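Beta-glucuronidase (uncultured Clostridium sp., PDB 6U7J) hydrolyses beta-D-glucuronides as a gut bacterial glycoside hydrolase of family 2, and probably releases estrogens from their glucuronide conjugates. Local coordinates at residues Trp257-Ala262 against Ala352-Val358; Asn16-Gln20 against Pro194-Ile198; Gly144-Glu148 against Met170-Phe174. One frame throughout, in Å; residues are numbered along the deposited sequence.

Contact 1. Residues Trp257-Ala262 against Ala352-Val358; sequences WQPGSA and ADQKGIV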
loop_
_atom_site.group_PDB
_atom_site.type_symbol
_atom_site.label_atom_id
_atom_site.label_comp_id
_atom_site.label_asym_id
_atom_site.label_seq_id
_atom_site.Cartn_x
_atom_site.Cartn_y
_atom_site.Cartn_z
ATOM N N TRP B 257 -26.381 -15.022 -33.956
ATOM C CA TRP B 257 -25.300 -14.600 -33.080
ATOM C C TRP B 257 -25.900 -13.645 -32.054
ATOM O O TRP B 257 -26.391 -12.563 -32.407
ATOM C CB TRP B 257 -24.173 -13.952 -33.880
ATOM C CG TRP B 257 -22.944 -13.633 -33.058
ATOM C CD1 TRP B 257 -21.832 -14.404 -32.915
ATOM C CD2 TRP B 257 -22.717 -12.454 -32.276
ATOM N NE1 TRP B 257 -20.920 -13.781 -32.102
ATOM C CE2 TRP B 257 -21.440 -12.579 -31.696
ATOM C CE3 TRP B 257 -23.470 -11.304 -32.011
ATOM C CZ2 TRP B 257 -20.900 -11.607 -30.862
ATOM C CZ3 TRP B 257 -22.929 -10.335 -31.187
ATOM C CH2 TRP B 257 -21.657 -10.494 -30.617
ATOM N N GLN B 258 -25.889 -14.053 -30.785
ATOM C CA GLN B 258 -26.533 -13.233 -29.774
ATOM C C GLN B 258 -25.513 -12.715 -28.770
ATOM O O GLN B 258 -24.557 -13.431 -28.438
ATOM C CB GLN B 258 -27.621 -14.025 -29.022
ATOM C CG GLN B 258 -28.726 -14.580 -29.927
ATOM C CD GLN B 258 -29.858 -13.590 -30.188
ATOM O OE1 GLN B 258 -29.704 -12.371 -30.014
ATOM N NE2 GLN B 258 -31.006 -14.113 -30.619
ATOM N N PRO B 259 -25.680 -11.483 -28.286
ATOM C CA PRO B 259 -24.879 -11.018 -27.145
ATOM C C PRO B 259 -24.956 -12.027 -26.011
ATOM O O PRO B 259 -26.035 -12.482 -25.641
ATOM C CB PRO B 259 -25.539 -9.688 -26.765
ATOM C CG PRO B 259 -26.260 -9.247 -28.014
ATOM C CD PRO B 259 -26.699 -10.501 -28.698
ATOM N N GLY B 260 -23.795 -12.416 -25.489
ATOM C CA GLY B 260 -23.744 -13.407 -24.434
ATOM C C GLY B 260 -23.936 -14.840 -24.883
ATOM O O GLY B 260 -23.736 -15.757 -24.073
ATOM N N SER B 261 -24.305 -15.077 -26.155
ATOM C CA SER B 261 -24.544 -16.450 -26.627
ATOM C C SER B 261 -24.188 -16.527 -28.118
ATOM O O SER B 261 -25.051 -16.548 -29.001
ATOM C CB SER B 261 -25.987 -16.894 -26.389
ATOM O OG SER B 261 -26.161 -18.209 -26.886
ATOM N N ALA B 262 -22.893 -16.614 -28.394
ATOM C CA ALA B 262 -22.411 -16.545 -29.764
ATOM C C ALA B 262 -22.745 -17.817 -30.546
ATOM O O ALA B 262 -22.726 -18.924 -30.006
ATOM C CB ALA B 262 -20.899 -16.309 -29.768
ATOM N N ALA B 352 -13.904 -11.914 -28.666
ATOM C CA ALA B 352 -15.222 -11.310 -28.499
ATOM C C ALA B 352 -16.253 -11.969 -29.412
ATOM O O ALA B 352 -17.424 -12.110 -29.038
ATOM C CB ALA B 352 -15.147 -9.809 -28.772
ATOM N N ASP B 353 -15.840 -12.366 -30.625
ATOM C CA ASP B 353 -16.743 -13.125 -31.487
ATOM C C ASP B 353 -17.161 -14.424 -30.821
ATOM O O ASP B 353 -18.339 -14.794 -30.848
ATOM C CB ASP B 353 -16.085 -13.436 -32.838
ATOM C CG ASP B 353 -16.205 -12.297 -33.829
ATOM O OD1 ASP B 353 -16.998 -11.354 -33.595
ATOM O OD2 ASP B 353 -15.488 -12.341 -34.846
ATOM N N GLN B 354 -16.202 -15.148 -30.239
ATOM C CA GLN B 354 -16.527 -16.451 -29.682
ATOM C C GLN B 354 -17.303 -16.347 -28.378
ATOM O O GLN B 354 -18.158 -17.195 -28.113
ATOM C CB GLN B 354 -15.258 -17.265 -29.487
ATOM C CG GLN B 354 -14.759 -17.863 -30.786
ATOM C CD GLN B 354 -13.334 -18.364 -30.694
ATOM O OE1 GLN B 354 -12.971 -19.091 -29.767
ATOM N NE2 GLN B 354 -12.519 -17.986 -31.668
ATOM N N LYS B 355 -17.040 -15.334 -27.560
ATOM C CA LYS B 355 -17.728 -15.222 -26.282
ATOM C C LYS B 355 -19.000 -14.393 -26.361
ATOM O O LYS B 355 -19.681 -14.239 -25.346
ATOM C CB LYS B 355 -16.793 -14.633 -25.225
ATOM C CG LYS B 355 -15.673 -15.562 -24.822
ATOM C CD LYS B 355 -14.677 -14.819 -23.947
ATOM C CE LYS B 355 -13.461 -15.676 -23.655
ATOM N NZ LYS B 355 -13.836 -17.018 -23.143
ATOM N N GLY B 356 -19.342 -13.860 -27.529
ATOM C CA GLY B 356 -20.566 -13.091 -27.642
ATOM C C GLY B 356 -20.513 -11.717 -27.015
ATOM O O GLY B 356 -21.543 -11.228 -26.534
ATOM N N ILE B 357 -19.346 -11.066 -27.016
ATOM C CA ILE B 357 -19.195 -9.739 -26.426
ATOM C C ILE B 357 -19.384 -8.688 -27.513
ATOM O O ILE B 357 -18.873 -8.821 -28.627
ATOM C CB ILE B 357 -17.826 -9.600 -25.732
ATOM C CG1 ILE B 357 -17.728 -10.544 -24.519
ATOM C CG2 ILE B 357 -17.574 -8.155 -25.294
ATOM C CD1 ILE B 357 -16.280 -10.896 -24.110
ATOM N N VAL B 358 -20.112 -7.639 -27.196
ATOM C CA VAL B 358 -20.414 -6.586 -28.158
ATOM C C VAL B 358 -19.332 -5.517 -28.069
ATOM O O VAL B 358 -18.909 -5.142 -26.975
ATOM C CB VAL B 358 -21.815 -6.009 -27.889
ATOM C CG1 VAL B 358 -22.039 -4.757 -28.677
ATOM C CG2 VAL B 358 -22.878 -7.057 -28.222
HETATM O O HOH W 1 -20.959 -17.568 -26.215
#

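Contact 2. Residues Asn16-Gln20 against Pro194-Ile198; sequences NEARQ and PKEYI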
loop_
_atom_site.group_PDB
_atom_site.type_symbol
_atom_site.label_atom_id
_atom_site.label_comp_id
_atom_site.label_asym_id
_atom_site.label_seq_id
_atom_site.Cartn_x
_atom_site.Cartn_y
_atom_site.Cartn_z
ATOM N N ASN B 16 -3.990 -24.707 -42.710
ATOM C CA ASN B 16 -4.806 -25.845 -43.133
ATOM C C ASN B 16 -3.968 -26.766 -44.022
ATOM O O ASN B 16 -2.744 -26.795 -43.902
ATOM C CB ASN B 16 -6.088 -25.369 -43.842
ATOM C CG ASN B 16 -5.814 -24.398 -44.982
ATOM O OD1 ASN B 16 -4.906 -24.604 -45.788
ATOM N ND2 ASN B 16 -6.612 -23.342 -45.064
ATOM N N GLU B 17 -4.607 -27.527 -44.916
ATOM C CA GLU B 17 -3.840 -28.400 -45.809
ATOM C C GLU B 17 -3.079 -27.619 -46.873
ATOM O O GLU B 17 -2.148 -28.169 -47.477
ATOM C CB GLU B 17 -4.772 -29.411 -46.483
ATOM C CG GLU B 17 -5.483 -28.855 -47.700
ATOM C CD GLU B 17 -6.714 -28.046 -47.349
ATOM O OE1 GLU B 17 -6.911 -27.726 -46.142
ATOM O OE2 GLU B 17 -7.494 -27.736 -48.290
ATOM N N ALA B 18 -3.446 -26.357 -47.102
ATOM C CA ALA B 18 -2.947 -25.534 -48.200
ATOM C C ALA B 18 -2.064 -24.381 -47.758
ATOM O O ALA B 18 -1.111 -24.048 -48.460
ATOM C CB ALA B 18 -4.119 -24.960 -49.003
ATOM N N ARG B 19 -2.374 -23.743 -46.631
ATOM C CA ARG B 19 -1.636 -22.585 -46.148
ATOM C C ARG B 19 -0.980 -22.916 -44.814
ATOM O O ARG B 19 -1.481 -23.749 -44.045
ATOM C CB ARG B 19 -2.549 -21.364 -45.980
ATOM C CG ARG B 19 -3.344 -20.949 -47.209
ATOM C CD ARG B 19 -4.274 -19.788 -46.893
ATOM N NE ARG B 19 -4.933 -19.229 -48.077
ATOM C CZ ARG B 19 -5.256 -17.945 -48.207
ATOM N NH1 ARG B 19 -4.971 -17.079 -47.235
ATOM N NH2 ARG B 19 -5.863 -17.518 -49.303
ATOM N N GLN B 20 0.149 -22.264 -44.547
ATOM C CA GLN B 20 0.849 -22.495 -43.295
ATOM C C GLN B 20 1.420 -21.179 -42.765
ATOM O O GLN B 20 1.660 -20.244 -43.536
ATOM C CB GLN B 20 1.962 -23.539 -43.434
ATOM C CG GLN B 20 2.369 -24.131 -42.097
ATOM C CD GLN B 20 3.419 -25.218 -42.210
ATOM O OE1 GLN B 20 4.233 -25.248 -43.153
ATOM N NE2 GLN B 20 3.409 -26.127 -41.238
ATOM N N PRO B 194 -0.805 -21.048 -51.868
ATOM C CA PRO B 194 -0.626 -21.302 -53.304
ATOM C C PRO B 194 -0.555 -19.991 -54.077
ATOM O O PRO B 194 -1.038 -18.947 -53.623
ATOM C CB PRO B 194 -1.875 -22.108 -53.686
ATOM C CG PRO B 194 -2.330 -22.745 -52.397
ATOM C CD PRO B 194 -1.993 -21.745 -51.329
ATOM N N LYS B 195 0.060 -20.051 -55.269
ATOM C CA LYS B 195 0.216 -18.837 -56.067
ATOM C C LYS B 195 -1.106 -18.339 -56.642
ATOM O O LYS B 195 -1.225 -17.149 -56.955
ATOM C CB LYS B 195 1.230 -19.063 -57.186
ATOM C CG LYS B 195 2.592 -19.486 -56.681
ATOM C CD LYS B 195 3.717 -18.725 -57.359
ATOM C CE LYS B 195 5.045 -18.958 -56.623
ATOM N NZ LYS B 195 6.246 -18.699 -57.479
ATOM N N GLU B 196 -2.103 -19.202 -56.774
ATOM C CA GLU B 196 -3.455 -18.769 -57.103
ATOM C C GLU B 196 -4.294 -18.956 -55.850
ATOM O O GLU B 196 -4.424 -20.083 -55.359
ATOM C CB GLU B 196 -4.034 -19.555 -58.284
ATOM C CG GLU B 196 -3.100 -19.637 -59.496
ATOM C CD GLU B 196 -3.819 -20.108 -60.772
ATOM O OE1 GLU B 196 -3.488 -19.599 -61.872
ATOM O OE2 GLU B 196 -4.710 -20.989 -60.670
ATOM N N TYR B 197 -4.861 -17.864 -55.336
ATOM C CA TYR B 197 -5.283 -17.865 -53.944
ATOM C C TYR B 197 -6.396 -16.858 -53.690
ATOM O O TYR B 197 -6.597 -15.894 -54.444
ATOM C CB TYR B 197 -4.101 -17.543 -53.028
ATOM C CG TYR B 197 -3.665 -16.105 -53.147
ATOM C CD1 TYR B 197 -2.788 -15.709 -54.156
ATOM C CD2 TYR B 197 -4.135 -15.136 -52.262
ATOM C CE1 TYR B 197 -2.384 -14.399 -54.271
ATOM C CE2 TYR B 197 -3.740 -13.816 -52.374
ATOM C CZ TYR B 197 -2.868 -13.452 -53.381
ATOM O OH TYR B 197 -2.465 -12.145 -53.500
ATOM N N ILE B 198 -7.068 -17.061 -52.560
ATOM C CA ILE B 198 -8.148 -16.191 -52.118
ATOM C C ILE B 198 -7.549 -14.953 -51.457
ATOM O O ILE B 198 -6.800 -15.063 -50.476
ATOM C CB ILE B 198 -9.086 -16.939 -51.162
ATOM C CG1 ILE B 198 -9.693 -18.153 -51.877
ATOM C CG2 ILE B 198 -10.165 -16.013 -50.629
ATOM C CD1 ILE B 198 -10.015 -19.312 -50.946
HETATM O O HOH W 2 -5.087 -14.167 -48.426
#

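Contact 3. Residues Gly144-Glu148 against Met170-Phe174; sequences GNILE and MEQKF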
loop_
_atom_site.group_PDB
_atom_site.type_symbol
_atom_site.label_atom_id
_atom_site.label_comp_id
_atom_site.label_asym_id
_atom_site.label_seq_id
_atom_site.Cartn_x
_atom_site.Cartn_y
_atom_site.Cartn_z
ATOM N N GLY B 144 9.674 3.636 -35.345
ATOM C CA GLY B 144 9.704 5.047 -34.978
ATOM C C GLY B 144 8.458 5.440 -34.207
ATOM O O GLY B 144 7.355 4.992 -34.534
ATOM N N ASN B 145 8.632 6.296 -33.197
ATOM C CA ASN B 145 7.531 6.625 -32.289
ATOM C C ASN B 145 7.072 8.079 -32.362
ATOM O O ASN B 145 6.290 8.516 -31.504
ATOM C CB ASN B 145 7.910 6.277 -30.849
ATOM C CG ASN B 145 9.040 7.126 -30.311
ATOM O OD1 ASN B 145 9.355 8.195 -30.838
ATOM N ND2 ASN B 145 9.667 6.647 -29.243
ATOM N N ILE B 146 7.538 8.836 -33.333
ATOM C CA ILE B 146 7.217 10.255 -33.406
ATOM C C ILE B 146 5.810 10.441 -33.957
ATOM O O ILE B 146 5.403 9.782 -34.921
ATOM C CB ILE B 146 8.272 10.979 -34.253
ATOM C CG1 ILE B 146 9.583 10.997 -33.471
ATOM C CG2 ILE B 146 7.819 12.394 -34.603
ATOM C CD1 ILE B 146 10.743 11.476 -34.249
ATOM N N LEU B 147 5.042 11.326 -33.331
ATOM C CA LEU B 147 3.691 11.624 -33.784
ATOM C C LEU B 147 3.635 13.078 -34.214
ATOM O O LEU B 147 4.159 13.958 -33.520
ATOM C CB LEU B 147 2.654 11.356 -32.694
ATOM C CG LEU B 147 2.452 9.896 -32.289
ATOM C CD1 LEU B 147 1.531 9.835 -31.069
ATOM C CD2 LEU B 147 1.903 9.039 -33.463
ATOM N N GLU B 148 3.025 13.318 -35.366
ATOM C CA GLU B 148 2.855 14.651 -35.926
ATOM C C GLU B 148 1.368 14.927 -36.116
ATOM O O GLU B 148 0.518 14.095 -35.799
ATOM C CB GLU B 148 3.610 14.793 -37.253
ATOM C CG GLU B 148 5.115 14.715 -37.120
ATOM C CD GLU B 148 5.741 16.019 -36.670
ATOM O OE1 GLU B 148 5.067 16.819 -35.975
ATOM O OE2 GLU B 148 6.922 16.250 -37.023
ATOM N N MET B 170 14.770 17.599 -28.817
ATOM C CA MET B 170 13.539 17.051 -29.394
ATOM C C MET B 170 12.611 16.526 -28.321
ATOM O O MET B 170 12.948 15.577 -27.614
ATOM C CB MET B 170 13.834 15.919 -30.375
ATOM C CG MET B 170 13.626 16.299 -31.814
ATOM S SD MET B 170 13.533 14.880 -32.923
ATOM C CE MET B 170 11.797 14.554 -32.820
ATOM N N GLU B 171 11.436 17.132 -28.205
ATOM C CA GLU B 171 10.458 16.727 -27.209
ATOM C C GLU B 171 9.137 16.397 -27.889
ATOM O O GLU B 171 8.589 17.225 -28.623
ATOM C CB GLU B 171 10.256 17.822 -26.162
ATOM C CG GLU B 171 11.341 17.869 -25.115
ATOM C CD GLU B 171 10.911 18.638 -23.878
ATOM O OE1 GLU B 171 9.861 19.321 -23.938
ATOM O OE2 GLU B 171 11.617 18.555 -22.846
ATOM N N GLN B 172 8.622 15.201 -27.620
ATOM C CA GLN B 172 7.328 14.784 -28.143
ATOM C C GLN B 172 6.217 15.419 -27.316
ATOM O O GLN B 172 6.185 15.260 -26.089
ATOM C CB GLN B 172 7.210 13.263 -28.111
ATOM C CG GLN B 172 5.866 12.746 -28.547
ATOM C CD GLN B 172 5.645 12.902 -30.044
ATOM O OE1 GLN B 172 6.242 12.183 -30.859
ATOM N NE2 GLN B 172 4.778 13.845 -30.414
ATOM N N LYS B 173 5.308 16.133 -27.976
ATOM C CA LYS B 173 4.116 16.666 -27.334
ATOM C C LYS B 173 2.876 15.941 -27.848
ATOM O O LYS B 173 2.821 15.530 -29.007
ATOM C CB LYS B 173 3.987 18.176 -27.580
ATOM C CG LYS B 173 5.153 18.996 -27.022
ATOM C CD LYS B 173 4.933 19.352 -25.573
ATOM C CE LYS B 173 6.224 19.261 -24.792
ATOM N NZ LYS B 173 6.933 20.577 -24.673
ATOM N N PHE B 174 1.888 15.761 -26.967
ATOM C CA PHE B 174 0.578 15.248 -27.347
ATOM C C PHE B 174 -0.385 15.510 -26.197
ATOM O O PHE B 174 0.027 15.812 -25.075
ATOM C CB PHE B 174 0.602 13.752 -27.721
ATOM C CG PHE B 174 1.320 12.863 -26.729
ATOM C CD1 PHE B 174 2.601 12.394 -26.998
ATOM C CD2 PHE B 174 0.703 12.467 -25.546
ATOM C CE1 PHE B 174 3.270 11.581 -26.097
ATOM C CE2 PHE B 174 1.359 11.647 -24.639
ATOM C CZ PHE B 174 2.646 11.204 -24.907
HETATM O O HOH W 3 8.253 10.499 -29.808
#

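Contact 1. Residues Trp257-Ala262 against Ala352-Val358
A type II beta turn from Gln258 to Ser261, in the loop between strands 246-251 and 265-271 of the immunoglobulin-like domain, docks together with the neighbouring Trp257 indole on the C-terminal end of helix 346-355 in the TIM barrel, Trp257 NE1 and Gly260 N giving the two direct hydrogen bonds. The indole comes in edge-on. Trp257 NE1 donates to Asp353 O at 3.0 Å, nearly straight at 166°, and the acceptor lies in the ring plane while the donor sits in the carbonyl plane on a lone pair. Asp353 is thus read through its backbone; its carboxylate turns away to His406 and the amide of Cys408. Trp257 reaches the helix end because CG stands anti to the backbone N (chi1 -173°), which carries the six-membered ring past Gly356, where Trp257 CZ2 comes within 3.6 Å of Gly356 CA. The chain leaves the helix at Gly356, where phi turns positive (74°). Gly356 O accepts from Gly260 N at 2.8 Å in an almost straight bond, and Pro259 CA adds a CH...O contact to the same oxygen. Strand 336-338, helix 346-355 and parallel strand 358-362 form a beta-alpha-beta crossover of the barrel, and the turn grips its helix-to-strand link. Beyond Gly356, Pro259 and Val358 run alongside each other, Val358 CG2 being 4.0 Å from Pro259 CB, and both touch Phe299 of strand 297-305. Ala262 CB lies 3.2 Å from Asp353 O and 3.3 Å from Gln354 O. A water accepts from Ala262 N and donates weakly to Gln354 O. Lys355 turns outward to form a salt bridge with Asp54 of the second subunit.

Contact 2. Residues Asn16-Gln20 against Pro194-Ile198
Arg19 and Ile198 meet through a guanidinium group laid edge-on against a backbone carbonyl. Arg19 NH2 donates to Ile198 O at 2.9 Å, with the oxygen only 2° out of the guanidinium plane and the donor in the carbonyl plane on a lone pair; the N-H...O angle of 150° leaves the bond somewhat bent. A water closes a small ring on the same oxygen, accepting from Arg19 NH1 and donating to Ile198 O at 2.8 Å. Although CB does not aim at the facing segment, the chain extended from CG to NE (chi2 176°) carries the charge across to it. There Arg19 NH2 passes 3.8 Å from Ile198 CB and approaches the Tyr197 ring at its edge. The strongest partner of the Arg19 guanidinium is Asp274, which forms a salt bridge with NH2 and also accepts from Ile198 N, so one carboxylate oxygen ties the two residues together. At the other end of Arg19, an Asx motif steadies the backbone: Asn16 OD1 accepts from Ala18 N, at 2.6 Å, which makes an Asx turn, and from Arg19 N. Ala18 CB approaches Pro194 CG at 4.4 Å. The contact lies at a domain junction, where strands 20-32 and 188-193 of the sugar-binding domain meet strands 198-208 and 274-280 of the immunoglobulin-like domain, the last supplying Asp274 and packing Tyr276 against both Arg19 and Ile198.

Contact 3. Residues Gly144-Glu148 against Met170-Phe174
Gln172 and Leu147 join by a side-chain amide that pairs with a backbone much as another strand would: Gln172, in the two-stranded antiparallel sheet 156-158/171-173 of the sugar-binding domain, offers both ends of its amide to the loop that follows strand 135-144. Gln172 OE1 accepts from Leu147 N at 2.9 Å and 163°, the donor being tilted 28° from the plane of the side-chain carbonyl. In return Gln172 NE2 donates to Leu147 O at 3.2 Å, an almost straight bond, with the oxygen close to the amide plane. The second proton of Gln172 NE2 goes back to Lys173 O at 2.9 Å, approaching from above the plane of that carbonyl; both N-H groups are therefore used, and the amide is fixed in rotation. CG anti to the backbone N, followed by a bend at chi2 (72°), turns the group into this position. A water within hydrogen-bonding distance of both Asn145 OD1 and Gln172 OE1 links the loop to the same amide. Asn145 OD1 also accepts from Gly75 N, ND2 donates to His73 O, and Asn145 O receives Asn180 ND2. The Ile146 carbonyl is taken by His104 NE2. Glu171 OE2 reaches Arg482 of the third subunit by a salt bridge, while Glu171 OE1 makes another with Lys173 NZ, its hydrogen bond weak at 3.3 Å; Lys173 also pairs with Glu158. Ile146 CD1 meets Met170 CE at 3.6 Å, the two chains roughly perpendicular.

Overall arrangement
The three contacts illustrate how a multidomain hydrolase is held together by junctions of different build. Contacts 1 and 2 join domains, whereas contact 3 stays within the sugar-binding domain. Contact 2 is the buried one, and there a charged guanidinium is met by a carboxylate and a carbonyl; contacts 1 and 3 are partly buried. Contact 1 relies on backbone carbonyls at a helix end, contact 3 on a neutral amide bridging a loop and a strand. Contacts 1 and 2 share the immunoglobulin-like domain, yet their centres lie about 29 Å apart. Contact 3 falls between the two segments of contact 2 in sequence, their centres about 41 Å apart. Contacts 1 and 2 have residues reaching the second subunit, contact 3 one reaching the third.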